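Local atomic coordinates of Lin1840 protein (PDB entry 4ZOC), a protein that probably hydrolyses terminal, non-reducing beta-D-glucosyl residues with release of beta-D-glucose, and takes part in beta-1,2-glucan metabolism. Residues L49-A52 with H53-N56; L23-P27 with F28-G32; T423-R426 with E427-T431. The protein carries 2 engineered substitutions. All blocks are in the same frame, centred on the assembly; numbering follows the deposited sequence.

Contact 1 (L49-A52 with H53-N56)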
loop_
_atom_site.group_PDB
_atom_site.type_symbol
_atom_site.label_atom_id
_atom_site.label_comp_id
_atom_site.label_asym_id
_atom_site.label_seq_id
_atom_site.Cartn_x
_atom_site.Cartn_y
_atom_site.Cartn_z
ATOM N N LEU A 49 -17.997 9.061 -36.348
ATOM C CA LEU A 49 -18.894 7.926 -36.614
ATOM C C LEU A 49 -19.815 8.331 -37.739
ATOM O O LEU A 49 -20.307 9.474 -37.736
ATOM C CB LEU A 49 -19.741 7.533 -35.397
ATOM C CG LEU A 49 -18.955 6.983 -34.193
ATOM C CD1 LEU A 49 -19.808 7.073 -32.932
ATOM C CD2 LEU A 49 -18.554 5.590 -34.572
ATOM N N THR A 50 -20.065 7.384 -38.648
ATOM C CA THR A 50 -20.994 7.539 -39.750
ATOM C C THR A 50 -22.185 6.611 -39.599
ATOM O O THR A 50 -22.225 5.732 -38.729
ATOM C CB THR A 50 -20.263 7.086 -41.007
ATOM O OG1 THR A 50 -19.948 5.695 -40.875
ATOM C CG2 THR A 50 -18.976 7.896 -41.218
ATOM N N ASP A 51 -23.135 6.707 -40.519
ATOM C CA ASP A 51 -24.253 5.803 -40.481
ATOM C C ASP A 51 -23.856 4.365 -40.641
ATOM O O ASP A 51 -24.486 3.431 -40.109
ATOM C CB ASP A 51 -25.253 6.157 -41.588
ATOM C CG ASP A 51 -26.069 7.349 -41.249
ATOM O OD1 ASP A 51 -26.171 7.681 -40.065
ATOM O OD2 ASP A 51 -26.664 7.958 -42.169
ATOM N N ALA A 52 -22.862 4.150 -41.467
ATOM C CA ALA A 52 -22.398 2.814 -41.654
ATOM C C ALA A 52 -21.893 2.203 -40.317
ATOM O O ALA A 52 -21.992 0.993 -40.096
ATOM C CB ALA A 52 -21.322 2.774 -42.740
ATOM N N HIS A 53 -21.372 3.011 -39.427
ATOM C CA HIS A 53 -20.938 2.503 -38.096
ATOM C C HIS A 53 -22.155 2.284 -37.200
ATOM O O HIS A 53 -22.308 1.230 -36.623
ATOM C CB HIS A 53 -19.983 3.483 -37.408
ATOM C CG HIS A 53 -18.696 3.671 -38.151
ATOM N ND1 HIS A 53 -18.127 4.906 -38.336
ATOM C CD2 HIS A 53 -17.874 2.788 -38.735
ATOM C CE1 HIS A 53 -17.016 4.784 -39.038
ATOM N NE2 HIS A 53 -16.835 3.498 -39.280
ATOM N N THR A 54 -23.029 3.276 -37.093
ATOM C CA THR A 54 -24.111 3.195 -36.152
ATOM C C THR A 54 -25.190 2.176 -36.529
ATOM O O THR A 54 -25.745 1.503 -35.664
ATOM C CB THR A 54 -24.661 4.586 -35.789
ATOM O OG1 THR A 54 -25.312 5.187 -36.912
ATOM C CG2 THR A 54 -23.546 5.476 -35.303
ATOM N N GLU A 55 -25.409 1.976 -37.818
ATOM C CA GLU A 55 -26.379 1.025 -38.278
ATOM C C GLU A 55 -25.863 -0.379 -38.131
ATOM O O GLU A 55 -26.621 -1.319 -38.300
ATOM C CB GLU A 55 -26.726 1.280 -39.729
ATOM C CG GLU A 55 -27.411 2.659 -39.878
ATOM C CD GLU A 55 -27.715 3.016 -41.295
ATOM O OE1 GLU A 55 -28.321 4.055 -41.440
ATOM O OE2 GLU A 55 -27.334 2.263 -42.233
ATOM N N ASN A 56 -24.560 -0.529 -37.832
ATOM C CA ASN A 56 -23.953 -1.861 -37.606
ATOM C C ASN A 56 -23.288 -2.085 -36.206
ATOM O O ASN A 56 -22.734 -3.142 -35.948
ATOM C CB ASN A 56 -22.942 -2.161 -38.710
ATOM C CG ASN A 56 -23.635 -2.237 -40.041
ATOM O OD1 ASN A 56 -24.410 -3.163 -40.304
ATOM N ND2 ASN A 56 -23.488 -1.220 -40.779
HETATM O O HOH W 1 -25.058 7.750 -37.685
HETATM O O HOH W 2 -28.722 6.322 -38.878
#
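Thr50 and His53 close a capping box at the start of helix 51-54, with Thr50 in the N-cap position. Its OG1 accepts a weak bond from His53 N at 3.4 Å. The return bond comes from Thr50 N, which donates to His53 ND1 at 3.2 Å in a nearly straight line (167°), although the donor is tilted out of the imidazole plane. With OG1 held between the backbone N and the carbonyl carbon (chi1 63°), the hydroxyl sits over one face of the ring, toward its rim, while Leu49 CA lies at the ring edge and Leu49 CD2 packs on His53 CB.

Thr50 O takes the helical bond from Thr54 N at 3.1 Å and a weaker one from His53 N, and Asp51 O receives Glu55 N. The side-chain amide of Asn56 reaches the next carbonyl: ND2 donates to Ala52 O at 2.8 Å, with the acceptor close to the amide plane. Two waters add to these bonds. One donates to Asp51 OD1 at 2.6 Å and also bonds Thr54 OG1; the other donates to the same OD1 and, weakly, to Glu55 OE1. Further out, Glu55 O is bonded to Asn80 ND2, and the ring of His53 meets that of His309.

Accepting from Thr50 N requires ND1 to carry no proton, so His53 is probably neutral. Asp51 OD2 and Glu55 OE1 approach to 4.3 Å, a like-charge pair that the shared donor water probably eases.

Contact 2 (L23-P27 with F28-G32)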
loop_
_atom_site.group_PDB
_atom_site.type_symbol
_atom_site.label_atom_id
_atom_site.label_comp_id
_atom_site.label_asym_id
_atom_site.label_seq_id
_atom_site.Cartn_x
_atom_site.Cartn_y
_atom_site.Cartn_z
ATOM N N LEU A 23 -18.480 -2.679 -31.333
ATOM C CA LEU A 23 -18.606 -1.339 -30.817
ATOM C C LEU A 23 -19.910 -1.153 -30.002
ATOM O O LEU A 23 -20.994 -1.565 -30.412
ATOM C CB LEU A 23 -18.587 -0.374 -31.947
ATOM C CG LEU A 23 -18.816 1.086 -31.578
ATOM C CD1 LEU A 23 -17.651 1.686 -30.848
ATOM C CD2 LEU A 23 -19.125 1.823 -32.838
ATOM N N GLN A 24 -19.769 -0.523 -28.850
ATOM C CA GLN A 24 -20.896 -0.107 -28.015
ATOM C C GLN A 24 -20.968 1.407 -27.904
ATOM O O GLN A 24 -19.953 2.075 -27.636
ATOM C CB GLN A 24 -20.802 -0.742 -26.604
ATOM C CG GLN A 24 -21.995 -0.505 -25.728
ATOM C CD GLN A 24 -21.776 -1.130 -24.395
ATOM O OE1 GLN A 24 -20.857 -0.714 -23.629
ATOM N NE2 GLN A 24 -22.561 -2.164 -24.091
ATOM N N LEU A 25 -22.199 1.929 -28.094
ATOM C CA LEU A 25 -22.473 3.367 -28.093
ATOM C C LEU A 25 -23.564 3.783 -27.140
ATOM O O LEU A 25 -24.450 2.998 -26.855
ATOM C CB LEU A 25 -22.812 3.854 -29.502
ATOM C CG LEU A 25 -21.764 3.598 -30.513
ATOM C CD1 LEU A 25 -22.375 4.051 -31.850
ATOM C CD2 LEU A 25 -20.479 4.331 -30.277
ATOM N N SER A 26 -23.505 5.050 -26.695
ATOM C CA SER A 26 -24.579 5.647 -25.914
ATOM C C SER A 26 -25.832 5.747 -26.801
ATOM O O SER A 26 -25.687 5.821 -28.039
ATOM C CB SER A 26 -24.168 7.030 -25.490
ATOM O OG SER A 26 -23.168 6.950 -24.481
ATOM N N PRO A 27 -27.037 5.778 -26.209
ATOM C CA PRO A 27 -28.233 5.633 -27.056
ATOM C C PRO A 27 -28.460 6.775 -28.065
ATOM O O PRO A 27 -29.060 6.580 -29.167
ATOM C CB PRO A 27 -29.374 5.602 -26.061
ATOM C CG PRO A 27 -28.817 6.257 -24.787
ATOM C CD PRO A 27 -27.383 5.753 -24.784
ATOM N N PHE A 28 -28.044 7.966 -27.675
ATOM C CA PHE A 28 -28.347 9.162 -28.505
ATOM C C PHE A 28 -27.431 9.287 -29.719
ATOM O O PHE A 28 -27.566 10.221 -30.517
ATOM C CB PHE A 28 -28.299 10.455 -27.652
ATOM C CG PHE A 28 -27.100 10.580 -26.800
ATOM C CD1 PHE A 28 -25.950 11.099 -27.327
ATOM C CD2 PHE A 28 -27.138 10.225 -25.444
ATOM C CE1 PHE A 28 -24.818 11.222 -26.524
ATOM C CE2 PHE A 28 -25.988 10.333 -24.651
ATOM C CZ PHE A 28 -24.861 10.835 -25.202
ATOM N N LEU A 29 -26.520 8.333 -29.877
ATOM C CA LEU A 29 -25.756 8.156 -31.133
ATOM C C LEU A 29 -26.512 7.328 -32.191
ATOM O O LEU A 29 -26.052 7.179 -33.299
ATOM C CB LEU A 29 -24.366 7.579 -30.892
ATOM C CG LEU A 29 -23.577 8.446 -29.923
ATOM C CD1 LEU A 29 -22.337 7.805 -29.374
ATOM C CD2 LEU A 29 -23.211 9.763 -30.593
ATOM N N PHE A 30 -27.696 6.866 -31.871
ATOM C CA PHE A 30 -28.450 6.065 -32.782
ATOM C C PHE A 30 -29.656 6.862 -33.252
ATOM O O PHE A 30 -30.299 7.556 -32.490
ATOM C CB PHE A 30 -28.927 4.759 -32.125
ATOM C CG PHE A 30 -27.845 3.809 -31.775
ATOM C CD1 PHE A 30 -27.215 3.903 -30.570
ATOM C CD2 PHE A 30 -27.482 2.785 -32.627
ATOM C CE1 PHE A 30 -26.214 2.969 -30.224
ATOM C CE2 PHE A 30 -26.478 1.874 -32.293
ATOM C CZ PHE A 30 -25.862 1.966 -31.075
ATOM N N LYS A 31 -30.027 6.673 -34.500
ATOM C CA LYS A 31 -31.310 7.099 -34.944
ATOM C C LYS A 31 -32.436 6.446 -34.093
ATOM O O LYS A 31 -32.367 5.248 -33.663
ATOM C CB LYS A 31 -31.465 6.685 -36.412
ATOM C CG LYS A 31 -32.814 7.011 -37.028
ATOM C CD LYS A 31 -32.762 6.560 -38.491
ATOM C CE LYS A 31 -34.131 6.605 -39.144
ATOM N NZ LYS A 31 -34.555 8.017 -39.221
ATOM N N GLY A 32 -33.496 7.216 -33.855
ATOM C CA GLY A 32 -34.663 6.636 -33.170
ATOM C C GLY A 32 -34.637 6.800 -31.647
ATOM O O GLY A 32 -35.601 6.433 -30.944
#
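Leu25 CB meets the Phe30 ring at CE1, 3.6 Å away, while Leu25 CD2 and CB both lie 4.0 Å from Leu29 CD1, the two leucine side chains crossing at about a right angle. Earlier in the turn, Ser26 CB stands over one face of the Phe28 ring in a CH-pi contact, 4.1 Å from the centroid. That placement follows from the first torsion of Phe28 (48°), which sets CG between the backbone N and the carbonyl carbon and folds the ring back toward the serine.

Two backbone bonds hold these side chains in place: Leu29 N donates to Ser26 O at 3.2 Å, and Phe30 N to Pro27 O at 3.0 Å. Both are bonds of the i to i+3 kind, as expected of a 3-10 turn, and both donors stand well above the carbonyl plane. Pro27 O also lies at the edge of the Phe30 ring.

Outward, Phe28 and Leu29 pack on helix 37-47, and Pro27 and Phe30 on helix 66-79 and strand 59-61. The turn follows strand 23-25, which lies between strands 59-61 and 301-302 in the parallel TIM-barrel sheet.

Contact 3 (T423-R426 with E427-T431); sequences TGLR and EVFET
Phe429 turns back to Leu425 because CG of each lies anti to its own carbonyl carbon, beside the backbone N (chi1 -60° and -68°). The side chains then cross at a slant, with Leu425 CD2 4.1 Å from Phe429 CE2. The same setting brings the ring edge to Leu425 O, which lies near the ring plane, 3.5 Å from Phe429 CD2. Val428 CG1 rests over one ring face, offset toward the rim.

Two backbone donors grip one carbonyl oxygen. Phe429 N approaches Leu425 O almost in line with the carbonyl, at 2.7 Å and with an N-H...O angle of 172°, whereas Val428 N comes to the same Leu425 O from above the carbonyl plane at 2.9 Å. Glu427 N is held less firmly, by weak bonds to Thr423 O and Gly424 O. A water donates to Gly424 O and, at 2.7 Å, to Glu427 OE1, an oxygen that also forms a salt bridge with Arg534. Another water donates to both Arg426 O and Phe429 O, the latter at 2.6 Å, and so joins two carbonyls across the turn. The extended chain of Arg426 reaches Glu422 in a salt bridge through NE.

Inward, the side chains of Leu425 and Phe429 pack against strand 393-397, and those of Leu425, Val428 and Phe429 against helix 532-541. The segment carries the chain from helix 421-426 into strand 432-436, which runs parallel beside 393-397. This is the return half of a beta-alpha-beta crossover at the edge of the sheet in the glycosyl hydrolase family 3 C-terminal domain.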
loop_
_atom_site.group_PDB
_atom_site.type_symbol
_atom_site.label_atom_id
_atom_site.label_comp_id
_atom_site.label_asym_id
_atom_site.label_seq_id
_atom_site.Cartn_x
_atom_site.Cartn_y
_atom_site.Cartn_z
ATOM N N THR A 423 -38.888 12.346 7.276
ATOM C CA THR A 423 -40.161 11.776 6.834
ATOM C C THR A 423 -40.345 10.391 7.448
ATOM O O THR A 423 -41.431 10.055 7.937
ATOM C CB THR A 423 -40.257 11.763 5.306
ATOM O OG1 THR A 423 -40.195 13.099 4.833
ATOM C CG2 THR A 423 -41.572 11.094 4.798
ATOM N N GLY A 424 -39.281 9.602 7.453
ATOM C CA GLY A 424 -39.309 8.258 8.042
ATOM C C GLY A 424 -39.606 8.342 9.549
ATOM O O GLY A 424 -40.490 7.631 10.068
ATOM N N LEU A 425 -38.960 9.256 10.260
ATOM C CA LEU A 425 -39.165 9.315 11.716
ATOM C C LEU A 425 -40.599 9.760 12.067
ATOM O O LEU A 425 -41.203 9.250 13.029
ATOM C CB LEU A 425 -38.124 10.276 12.379
ATOM C CG LEU A 425 -36.661 9.869 12.390
ATOM C CD1 LEU A 425 -35.930 10.692 13.449
ATOM C CD2 LEU A 425 -36.517 8.405 12.643
ATOM N N ARG A 426 -41.151 10.667 11.266
ATOM C CA ARG A 426 -42.480 11.236 11.605
ATOM C C ARG A 426 -43.588 10.260 11.334
ATOM O O ARG A 426 -44.680 10.423 11.883
ATOM C CB ARG A 426 -42.726 12.536 10.802
ATOM C CG ARG A 426 -41.884 13.731 11.251
ATOM C CD ARG A 426 -42.403 15.022 10.618
ATOM N NE ARG A 426 -41.529 16.118 10.994
ATOM C CZ ARG A 426 -41.537 16.754 12.145
ATOM N NH1 ARG A 426 -42.394 16.433 13.092
ATOM N NH2 ARG A 426 -40.662 17.717 12.341
ATOM N N GLU A 427 -43.342 9.222 10.538
ATOM C CA GLU A 427 -44.294 8.112 10.446
ATOM C C GLU A 427 -44.404 7.316 11.723
ATOM O O GLU A 427 -45.349 6.587 11.891
ATOM C CB GLU A 427 -43.903 7.150 9.320
ATOM C CG GLU A 427 -43.991 7.778 7.934
ATOM C CD GLU A 427 -43.640 6.822 6.794
ATOM O OE1 GLU A 427 -42.948 5.743 6.937
ATOM O OE2 GLU A 427 -44.051 7.176 5.689
ATOM N N VAL A 428 -43.410 7.398 12.596
ATOM C CA VAL A 428 -43.267 6.429 13.735
ATOM C C VAL A 428 -43.357 7.168 15.058
ATOM O O VAL A 428 -44.093 6.752 15.960
ATOM C CB VAL A 428 -41.941 5.663 13.607
ATOM C CG1 VAL A 428 -41.667 4.830 14.817
ATOM C CG2 VAL A 428 -41.963 4.808 12.338
ATOM N N PHE A 429 -42.657 8.288 15.139
ATOM C CA PHE A 429 -42.531 9.132 16.362
ATOM C C PHE A 429 -43.428 10.403 16.299
ATOM O O PHE A 429 -43.328 11.215 15.431
ATOM C CB PHE A 429 -41.032 9.519 16.549
ATOM C CG PHE A 429 -40.119 8.339 16.724
ATOM C CD1 PHE A 429 -39.956 7.747 17.956
ATOM C CD2 PHE A 429 -39.389 7.863 15.673
ATOM C CE1 PHE A 429 -39.127 6.612 18.131
ATOM C CE2 PHE A 429 -38.600 6.733 15.801
ATOM C CZ PHE A 429 -38.436 6.127 17.032
ATOM N N GLU A 430 -44.280 10.596 17.316
ATOM C CA GLU A 430 -45.245 11.727 17.316
ATOM C C GLU A 430 -44.572 13.083 17.474
ATOM O O GLU A 430 -45.007 14.054 16.866
ATOM C CB GLU A 430 -46.361 11.556 18.365
ATOM C CG GLU A 430 -45.946 10.794 19.613
ATOM C CD GLU A 430 -47.009 10.745 20.729
ATOM O OE1 GLU A 430 -46.826 9.893 21.635
ATOM O OE2 GLU A 430 -47.997 11.528 20.691
ATOM N N THR A 431 -43.466 13.117 18.234
ATOM C CA THR A 431 -42.786 14.344 18.529
ATOM C C THR A 431 -41.343 14.370 17.996
ATOM O O THR A 431 -40.448 13.676 18.506
ATOM C CB THR A 431 -42.759 14.558 20.039
ATOM O OG1 THR A 431 -44.097 14.393 20.513
ATOM C CG2 THR A 431 -42.213 15.981 20.345
HETATM O O HOH W 3 -41.039 5.147 8.780
HETATM O O HOH W 4 -43.771 16.327 15.959
HETATM O O HOH W 5 -44.889 12.428 13.718
#

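Contacts 1 and 2 are neighbours in the N-terminal TIM-barrel domain, their centres about 9 Å apart, and they touch directly: Thr54 CG2 lies 3.6 Å from Leu29 O, and Leu49 CD1 packs 3.9 Å from Leu25 CD2. Leu25, Leu29 and Phe30 of contact 2 thus pack against Leu49 and Thr54 of contact 1. Contact 3 belongs to the glycosyl hydrolase family 3 C-terminal domain and is separate, with its centre about 46 Å from that of contact 2 and about 55 Å from that of contact 1. A bound beta-D-glucopyranose lies about 7 Å from the side chain of Ser26, though all three contacts lie away from the pocket residues Trp271, Trp409 and Glu473.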